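Local coordinates for tail protein, 43 kDa (Neisseria meningitidis MC58, PDB 3D37) that is of unknown function but is probably a structural protein of a phage tail or baseplate, related to the hub proteins of Mu-like phages, at residues A[183-188]-A[298-303]; A[280-285]-A[333-338]. All blocks are in the same frame, centred on the assembly; numbering follows the deposited sequence.

Following the chain from the N terminus, 183-188 comes first, then 280-285, 298-303 and last 333-338. The two contacts therefore cross: each has one segment inside the loop closed by the other. Interaction 1 closes a loop of 109 residues and joins strand 187-191 to strand 300-305 in parallel. Interaction 2 closes a shorter loop of 47 residues, without helix, and joins strand 278-285 to strand 330-337 antiparallel. Strand 310-324 pairs with both 300-305 and 330-337, and so ties the two contacts together. Their centres lie about 11 Å apart. They meet in the salt bridge of Arg300 with Asp338 and in packing of Val301 and Val303 on Leu335, Ile282 and Leu280.

Interaction 1. Residues A[183-188]-A[298-303]; sequences SPPVAT and GLRVHV
The imidazole of His302 meets Thr188 at its edge, and the guanidinium of Arg300 meets the carbonyl of Ser183 at its own edge. On the ring, ND1 of His302 and OG1 of Thr188 form a hydrogen bond of 3.1 Å. The two side chains lie side by side and point the same way, and CG2 of Thr188 also sits near ND1. With chi1 at 179° the ring extends alongside the Thr188 side chain, which brings ND1 to OG1. The other ring nitrogen, NE2, bonds to Asp311, so both nitrogens are held and the rotation of the ring is fixed.

Arg300 NH1 gives a short, bent bond to Ser183 O, 2.6 Å long with an N-H...O angle of 131°. The oxygen is tilted a little out of the guanidinium plane. A bend at chi3 (71°) turns the group toward this carbonyl. Pro185 CD lies obliquely against NH1 at 3.7 Å, while NH2 forms a salt bridge with Asp338.

Backbone bonds join Val186 N to Arg300 O and His302 N to Ala187 O, both 2.9 Å. CG1 of Val186 touches CD2 of Leu299 at 3.5 Å, the two side chains crossing at about a right angle.

The contact leads into the parallel pairing of 187-191 with 300-305, where Thr188 sits opposite His302. Pro184 and Pro185 have no N-H to give. Beside them the Arg300 side chain takes Ser183 O, a water links Pro184 O with Arg300 N, and backbone bonding resumes at Val186 N. The Asp311 carboxylate probably makes the His302 ring more basic.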
ATOM      1  N   SER A 183      25.138 -18.779  35.296  1.00 44.77           N
ATOM      2  CA  SER A 183      25.823 -18.214  34.131  1.00 44.94           C
ATOM      3  C   SER A 183      25.635 -16.689  34.034  1.00 45.01           C
ATOM      4  O   SER A 183      24.499 -16.215  33.965  1.00 45.21           O
ATOM      5  CB  SER A 183      25.312 -18.880  32.848  1.00 45.27           C
ATOM      6  OG  SER A 183      25.537 -20.288  32.901  1.00 47.80           O
ATOM      7  N   PRO A 184      26.751 -15.918  34.040  1.00 44.31           N
ATOM      8  CA  PRO A 184      26.670 -14.460  33.947  1.00 42.89           C
ATOM      9  C   PRO A 184      25.998 -13.997  32.654  1.00 41.35           C
ATOM     10  O   PRO A 184      26.138 -14.656  31.624  1.00 41.47           O
ATOM     11  CB  PRO A 184      28.145 -14.015  33.978  1.00 43.53           C
ATOM     12  CG  PRO A 184      28.886 -15.150  34.635  1.00 43.73           C
ATOM     13  CD  PRO A 184      28.153 -16.383  34.192  1.00 44.88           C
ATOM     14  N   PRO A 185      25.264 -12.878  32.704  1.00 39.94           N
ATOM     15  CA  PRO A 185      24.607 -12.430  31.463  1.00 39.61           C
ATOM     16  C   PRO A 185      25.634 -12.277  30.347  1.00 39.13           C
ATOM     17  O   PRO A 185      26.750 -11.893  30.624  1.00 38.49           O
ATOM     18  CB  PRO A 185      24.002 -11.080  31.852  1.00 38.87           C
ATOM     19  CG  PRO A 185      23.881 -11.133  33.359  1.00 40.39           C
ATOM     20  CD  PRO A 185      25.004 -11.973  33.842  1.00 39.58           C
ATOM     21  N   VAL A 186      25.261 -12.531  29.093  1.00 38.85           N
ATOM     22  CA  VAL A 186      26.249 -12.561  28.018  1.00 38.79           C
ATOM     23  C   VAL A 186      26.399 -11.242  27.360  1.00 37.25           C
ATOM     24  O   VAL A 186      27.335 -11.062  26.583  1.00 37.70           O
ATOM     25  CB  VAL A 186      25.930 -13.586  26.907  1.00 38.08           C
ATOM     26  CG1 VAL A 186      26.029 -14.977  27.496  1.00 42.00           C
ATOM     27  CG2 VAL A 186      24.589 -13.256  26.262  1.00 39.56           C
ATOM     28  N   ALA A 187      25.467 -10.337  27.648  1.00 36.35           N
ATOM     29  CA  ALA A 187      25.361  -9.075  26.963  1.00 35.53           C
ATOM     30  C   ALA A 187      24.507  -8.133  27.806  1.00 35.65           C
ATOM     31  O   ALA A 187      23.698  -8.582  28.618  1.00 34.50           O
ATOM     32  CB  ALA A 187      24.728  -9.274  25.585  1.00 35.65           C
ATOM     33  N   THR A 188      24.759  -6.840  27.625  1.00 35.67           N
ATOM     34  CA  THR A 188      23.942  -5.758  28.095  1.00 35.97           C
ATOM     35  C   THR A 188      23.413  -5.004  26.892  1.00 36.00           C
ATOM     36  O   THR A 188      24.172  -4.465  26.062  1.00 36.69           O
ATOM     37  CB  THR A 188      24.702  -4.801  28.981  1.00 36.05           C
ATOM     38  OG1 THR A 188      25.088  -5.499  30.166  1.00 38.83           O
ATOM     39  CG2 THR A 188      23.828  -3.613  29.343  1.00 35.54           C
ATOM     40  N   GLY A 298      18.515 -19.751  26.457  1.00 28.48           N
ATOM     41  CA  GLY A 298      19.339 -20.226  27.566  1.00 28.98           C
ATOM     42  C   GLY A 298      20.342 -19.209  28.049  1.00 29.95           C
ATOM     43  O   GLY A 298      20.823 -19.306  29.179  1.00 30.26           O
ATOM     44  N   LEU A 299      20.611 -18.211  27.218  1.00 29.32           N
ATOM     45  CA  LEU A 299      21.370 -17.018  27.611  1.00 29.82           C
ATOM     46  C   LEU A 299      20.570 -16.063  28.511  1.00 30.18           C
ATOM     47  O   LEU A 299      19.331 -16.023  28.477  1.00 29.93           O
ATOM     48  CB  LEU A 299      21.868 -16.262  26.381  1.00 29.91           C
ATOM     49  CG  LEU A 299      22.713 -17.064  25.410  1.00 31.22           C
ATOM     50  CD1 LEU A 299      23.046 -16.265  24.218  1.00 33.49           C
ATOM     51  CD2 LEU A 299      24.010 -17.580  26.181  1.00 31.74           C
ATOM     52  N   ARG A 300      21.292 -15.336  29.357  1.00 29.74           N
ATOM     53  CA  ARG A 300      20.699 -14.273  30.175  1.00 30.00           C
ATOM     54  C   ARG A 300      21.233 -12.961  29.645  1.00 30.26           C
ATOM     55  O   ARG A 300      22.375 -12.899  29.195  1.00 30.99           O
ATOM     56  CB  ARG A 300      20.984 -14.485  31.646  1.00 29.99           C
ATOM     57  CG  ARG A 300      20.258 -15.723  32.162  1.00 29.81           C
ATOM     58  CD  ARG A 300      20.770 -16.196  33.453  1.00 31.28           C
ATOM     59  NE  ARG A 300      20.455 -15.340  34.598  1.00 31.51           N
ATOM     60  CZ  ARG A 300      21.335 -14.635  35.292  1.00 33.58           C
ATOM     61  NH1 ARG A 300      22.625 -14.633  34.968  1.00 35.88           N
ATOM     62  NH2 ARG A 300      20.924 -13.912  36.328  1.00 35.91           N
ATOM     63  N   VAL A 301      20.362 -11.944  29.609  1.00 29.67           N
ATOM     64  CA  VAL A 301      20.627 -10.681  28.985  1.00 29.94           C
ATOM     65  C   VAL A 301      20.270  -9.553  29.965  1.00 31.58           C
ATOM     66  O   VAL A 301      19.148  -9.501  30.524  1.00 30.80           O
ATOM     67  CB  VAL A 301      19.842 -10.507  27.619  1.00 30.65           C
ATOM     68  CG1 VAL A 301      20.264  -9.213  26.951  1.00 28.33           C
ATOM     69  CG2 VAL A 301      20.075 -11.695  26.675  1.00 27.26           C
ATOM     70  N   HIS A 302      21.254  -8.702  30.241  1.00 31.55           N
ATOM     71  CA  HIS A 302      21.019  -7.521  31.038  1.00 32.23           C
ATOM     72  C   HIS A 302      20.422  -6.445  30.140  1.00 31.37           C
ATOM     73  O   HIS A 302      20.977  -6.106  29.074  1.00 32.13           O
ATOM     74  CB  HIS A 302      22.342  -7.063  31.684  1.00 32.95           C
ATOM     75  CG  HIS A 302      22.218  -5.833  32.514  1.00 34.06           C
ATOM     76  ND1 HIS A 302      23.241  -4.924  32.645  1.00 36.79           N
ATOM     77  CD2 HIS A 302      21.203  -5.368  33.277  1.00 38.85           C
ATOM     78  CE1 HIS A 302      22.872  -3.965  33.475  1.00 39.09           C
ATOM     79  NE2 HIS A 302      21.639  -4.212  33.872  1.00 39.37           N
ATOM     80  N   VAL A 303      19.254  -5.942  30.511  1.00 31.02           N
ATOM     81  CA  VAL A 303      18.576  -4.898  29.711  1.00 31.30           C
ATOM     82  C   VAL A 303      18.456  -3.592  30.476  1.00 31.14           C
ATOM     83  O   VAL A 303      18.023  -3.593  31.636  1.00 29.83           O
ATOM     84  CB  VAL A 303      17.150  -5.361  29.248  1.00 31.25           C
ATOM     85  CG1 VAL A 303      16.409  -4.247  28.439  1.00 29.14           C
ATOM     86  CG2 VAL A 303      17.241  -6.654  28.425  1.00 31.18           C
TER
HETATM   87  O   HOH W   1      23.902 -16.228  30.106  1.00 38.62           O

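Interaction 2. Residues A[280-285]-A[333-338]; sequences LTITVG and LRLKED
Leu280 O accepts the N-H of Leu335 at 2.7 Å, and Ile282 O takes the N-H of Leu333 at the same length. Return bonds run from Leu280 N to Leu335 O, 3.0 Å, and from Ile282 N to Leu333 O. Leu280 with Leu335 and Ile282 with Leu333 are thus hydrogen-bonded pairs of an antiparallel ladder. Thr281 and Arg334 form the non-hydrogen-bonded pair between them. There, Leu333 O gains a second contact, a CA-H...O approach from Thr281 CA at 3.2 Å.

One face of the ladder is apolar. Leu335 CD1 is its meeting point: it lies 3.7 Å from Ile282 CD1 and 4.1 Å from Leu280 CD2. Leu280 and Leu335 run side by side in the same direction, whereas Ile282 is set at a slant to Leu335. Farther along, Val284 CG2 meets Leu333 CD1 at 4.1 Å, with the side chains nearly perpendicular. The Val284 torsion (chi1 -69° for CG1) sets CG2 between the backbone N and the carbonyl carbon, and this carries it to Leu333.

Thr281 and Arg334 share the other face. CG2 of Thr281 makes a loose contact of 4.3 Å with CG of Arg334. Beyond this the guanidinium forms salt bridges with Asp28, Asp30 and Glu332, so three carboxylates gather round one charge.

Strand 278-285 lies between strands 202-208 and 330-337, and strand 310-324 pairs with the far side of 330-337. Met203 and Ile205 of 202-208 and Phe314 and Leu316 of 310-324 pack on the apolar face, and Trp295 from a loop covers Val284 and Leu333.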
ATOM      1  N   LEU A 280       9.056  -9.730  27.308  1.00 28.65           N
ATOM      2  CA  LEU A 280       9.837  -8.630  26.759  1.00 27.94           C
ATOM      3  C   LEU A 280      10.453  -9.121  25.464  1.00 27.35           C
ATOM      4  O   LEU A 280      11.244 -10.061  25.490  1.00 26.94           O
ATOM      5  CB  LEU A 280      10.921  -8.239  27.749  1.00 28.24           C
ATOM      6  CG  LEU A 280      11.987  -7.224  27.307  1.00 28.04           C
ATOM      7  CD1 LEU A 280      11.412  -5.873  26.997  1.00 26.87           C
ATOM      8  CD2 LEU A 280      13.110  -7.171  28.424  1.00 27.88           C
ATOM      9  N   THR A 281      10.036  -8.554  24.341  1.00 26.98           N
ATOM     10  CA  THR A 281      10.576  -8.886  23.005  1.00 27.57           C
ATOM     11  C   THR A 281      11.467  -7.755  22.495  1.00 28.05           C
ATOM     12  O   THR A 281      11.012  -6.630  22.255  1.00 28.51           O
ATOM     13  CB  THR A 281       9.431  -9.217  21.985  1.00 26.94           C
ATOM     14  OG1 THR A 281       8.540 -10.165  22.579  1.00 29.16           O
ATOM     15  CG2 THR A 281       9.958  -9.818  20.744  1.00 27.97           C
ATOM     16  N   ILE A 282      12.772  -8.026  22.407  1.00 28.26           N
ATOM     17  CA  ILE A 282      13.720  -7.036  21.903  1.00 27.99           C
ATOM     18  C   ILE A 282      14.203  -7.415  20.514  1.00 28.52           C
ATOM     19  O   ILE A 282      14.564  -8.560  20.251  1.00 28.50           O
ATOM     20  CB  ILE A 282      14.907  -6.908  22.877  1.00 29.30           C
ATOM     21  CG1 ILE A 282      14.416  -6.247  24.164  1.00 29.13           C
ATOM     22  CG2 ILE A 282      16.112  -6.160  22.196  1.00 27.60           C
ATOM     23  CD1 ILE A 282      15.403  -6.209  25.281  1.00 26.29           C
ATOM     24  N   THR A 283      14.223  -6.452  19.611  1.00 28.35           N
ATOM     25  CA  THR A 283      14.799  -6.660  18.320  1.00 28.25           C
ATOM     26  C   THR A 283      16.155  -5.881  18.204  1.00 28.53           C
ATOM     27  O   THR A 283      16.211  -4.689  18.579  1.00 27.11           O
ATOM     28  CB  THR A 283      13.797  -6.239  17.216  1.00 30.01           C
ATOM     29  OG1 THR A 283      12.541  -6.933  17.429  1.00 32.20           O
ATOM     30  CG2 THR A 283      14.358  -6.588  15.846  1.00 29.23           C
ATOM     31  N   VAL A 284      17.201  -6.606  17.748  1.00 27.77           N
ATOM     32  CA  VAL A 284      18.560  -6.111  17.563  1.00 27.52           C
ATOM     33  C   VAL A 284      19.020  -6.347  16.151  1.00 27.70           C
ATOM     34  O   VAL A 284      18.511  -7.205  15.451  1.00 27.66           O
ATOM     35  CB  VAL A 284      19.603  -6.649  18.578  1.00 27.18           C
ATOM     36  CG1 VAL A 284      19.331  -6.099  19.951  1.00 26.23           C
ATOM     37  CG2 VAL A 284      19.677  -8.219  18.559  1.00 25.21           C
ATOM     38  N   GLY A 285      19.980  -5.532  15.696  1.00 28.50           N
ATOM     39  CA  GLY A 285      20.536  -5.732  14.364  1.00 27.48           C
ATOM     40  C   GLY A 285      21.589  -6.830  14.536  1.00 27.30           C
ATOM     41  O   GLY A 285      22.141  -6.965  15.590  1.00 26.80           O
ATOM     42  N   LEU A 333      14.520 -11.293  20.159  1.00 26.16           N
ATOM     43  CA  LEU A 333      14.878 -11.908  21.430  1.00 25.45           C
ATOM     44  C   LEU A 333      13.645 -11.920  22.345  1.00 25.97           C
ATOM     45  O   LEU A 333      13.137 -10.854  22.711  1.00 25.31           O
ATOM     46  CB  LEU A 333      16.047 -11.163  22.085  1.00 26.04           C
ATOM     47  CG  LEU A 333      17.317 -10.902  21.222  1.00 28.28           C
ATOM     48  CD1 LEU A 333      18.209  -9.910  21.962  1.00 28.25           C
ATOM     49  CD2 LEU A 333      18.041 -12.214  20.906  1.00 25.31           C
ATOM     50  N   ARG A 334      13.118 -13.106  22.623  1.00 24.76           N
ATOM     51  CA  ARG A 334      11.913 -13.250  23.456  1.00 26.24           C
ATOM     52  C   ARG A 334      12.386 -13.558  24.856  1.00 25.60           C
ATOM     53  O   ARG A 334      12.821 -14.644  25.159  1.00 25.70           O
ATOM     54  CB  ARG A 334      10.972 -14.340  22.920  1.00 25.66           C
ATOM     55  CG  ARG A 334      10.561 -14.008  21.474  1.00 28.60           C
ATOM     56  CD  ARG A 334       9.401 -14.897  20.978  1.00 28.59           C
ATOM     57  NE  ARG A 334       9.800 -16.289  20.840  1.00 25.52           N
ATOM     58  CZ  ARG A 334      10.259 -16.835  19.724  1.00 28.97           C
ATOM     59  NH1 ARG A 334      10.440 -16.116  18.615  1.00 29.98           N
ATOM     60  NH2 ARG A 334      10.594 -18.101  19.724  1.00 28.01           N
ATOM     61  N   LEU A 335      12.313 -12.537  25.691  1.00 26.43           N
ATOM     62  CA  LEU A 335      12.876 -12.523  27.015  1.00 25.73           C
ATOM     63  C   LEU A 335      11.805 -12.652  28.104  1.00 26.18           C
ATOM     64  O   LEU A 335      10.678 -12.134  27.990  1.00 25.40           O
ATOM     65  CB  LEU A 335      13.692 -11.257  27.168  1.00 25.62           C
ATOM     66  CG  LEU A 335      14.977 -11.184  26.356  1.00 24.59           C
ATOM     67  CD1 LEU A 335      15.434  -9.748  26.179  1.00 25.01           C
ATOM     68  CD2 LEU A 335      16.083 -12.081  27.023  1.00 20.46           C
ATOM     69  N   LYS A 336      12.164 -13.359  29.168  1.00 27.14           N
ATOM     70  CA  LYS A 336      11.275 -13.652  30.261  1.00 27.45           C
ATOM     71  C   LYS A 336      11.921 -13.245  31.560  1.00 28.53           C
ATOM     72  O   LYS A 336      13.140 -13.100  31.628  1.00 28.31           O
ATOM     73  CB  LYS A 336      10.937 -15.156  30.281  1.00 27.17           C
ATOM     74  CG  LYS A 336      10.169 -15.652  29.007  1.00 26.90           C
ATOM     75  CD  LYS A 336       8.713 -15.176  29.117  1.00 28.61           C
ATOM     76  CE  LYS A 336       7.757 -15.787  28.171  1.00 29.73           C
ATOM     77  NZ  LYS A 336       6.401 -15.257  28.434  1.00 27.01           N
ATOM     78  N   GLU A 337      11.082 -13.035  32.581  1.00 29.00           N
ATOM     79  CA  GLU A 337      11.537 -12.843  33.939  1.00 29.23           C
ATOM     80  C   GLU A 337      12.608 -13.880  34.305  1.00 29.88           C
ATOM     81  O   GLU A 337      12.458 -15.102  34.081  1.00 28.83           O
ATOM     82  CB  GLU A 337      10.365 -12.959  34.912  1.00 29.20           C
ATOM     83  CG  GLU A 337      10.681 -12.608  36.348  1.00 30.12           C
ATOM     84  CD  GLU A 337       9.471 -12.658  37.280  1.00 31.72           C
ATOM     85  OE1 GLU A 337       8.358 -13.066  36.865  1.00 32.87           O
ATOM     86  OE2 GLU A 337       9.681 -12.349  38.465  1.00 37.47           O
ATOM     87  N   ASP A 338      13.668 -13.385  34.929  1.00 30.43           N
ATOM     88  CA  ASP A 338      14.786 -14.234  35.383  1.00 30.20           C
ATOM     89  C   ASP A 338      14.477 -15.129  36.570  1.00 30.35           C
ATOM     90  O   ASP A 338      13.693 -14.782  37.442  1.00 31.16           O
ATOM     91  CB  ASP A 338      15.956 -13.303  35.700  1.00 31.49           C
ATOM     92  CG  ASP A 338      17.303 -14.012  35.788  1.00 31.24           C
ATOM     93  OD1 ASP A 338      17.552 -14.928  34.980  1.00 32.55           O
ATOM     94  OD2 ASP A 338      18.094 -13.578  36.668  1.00 32.57           O
TER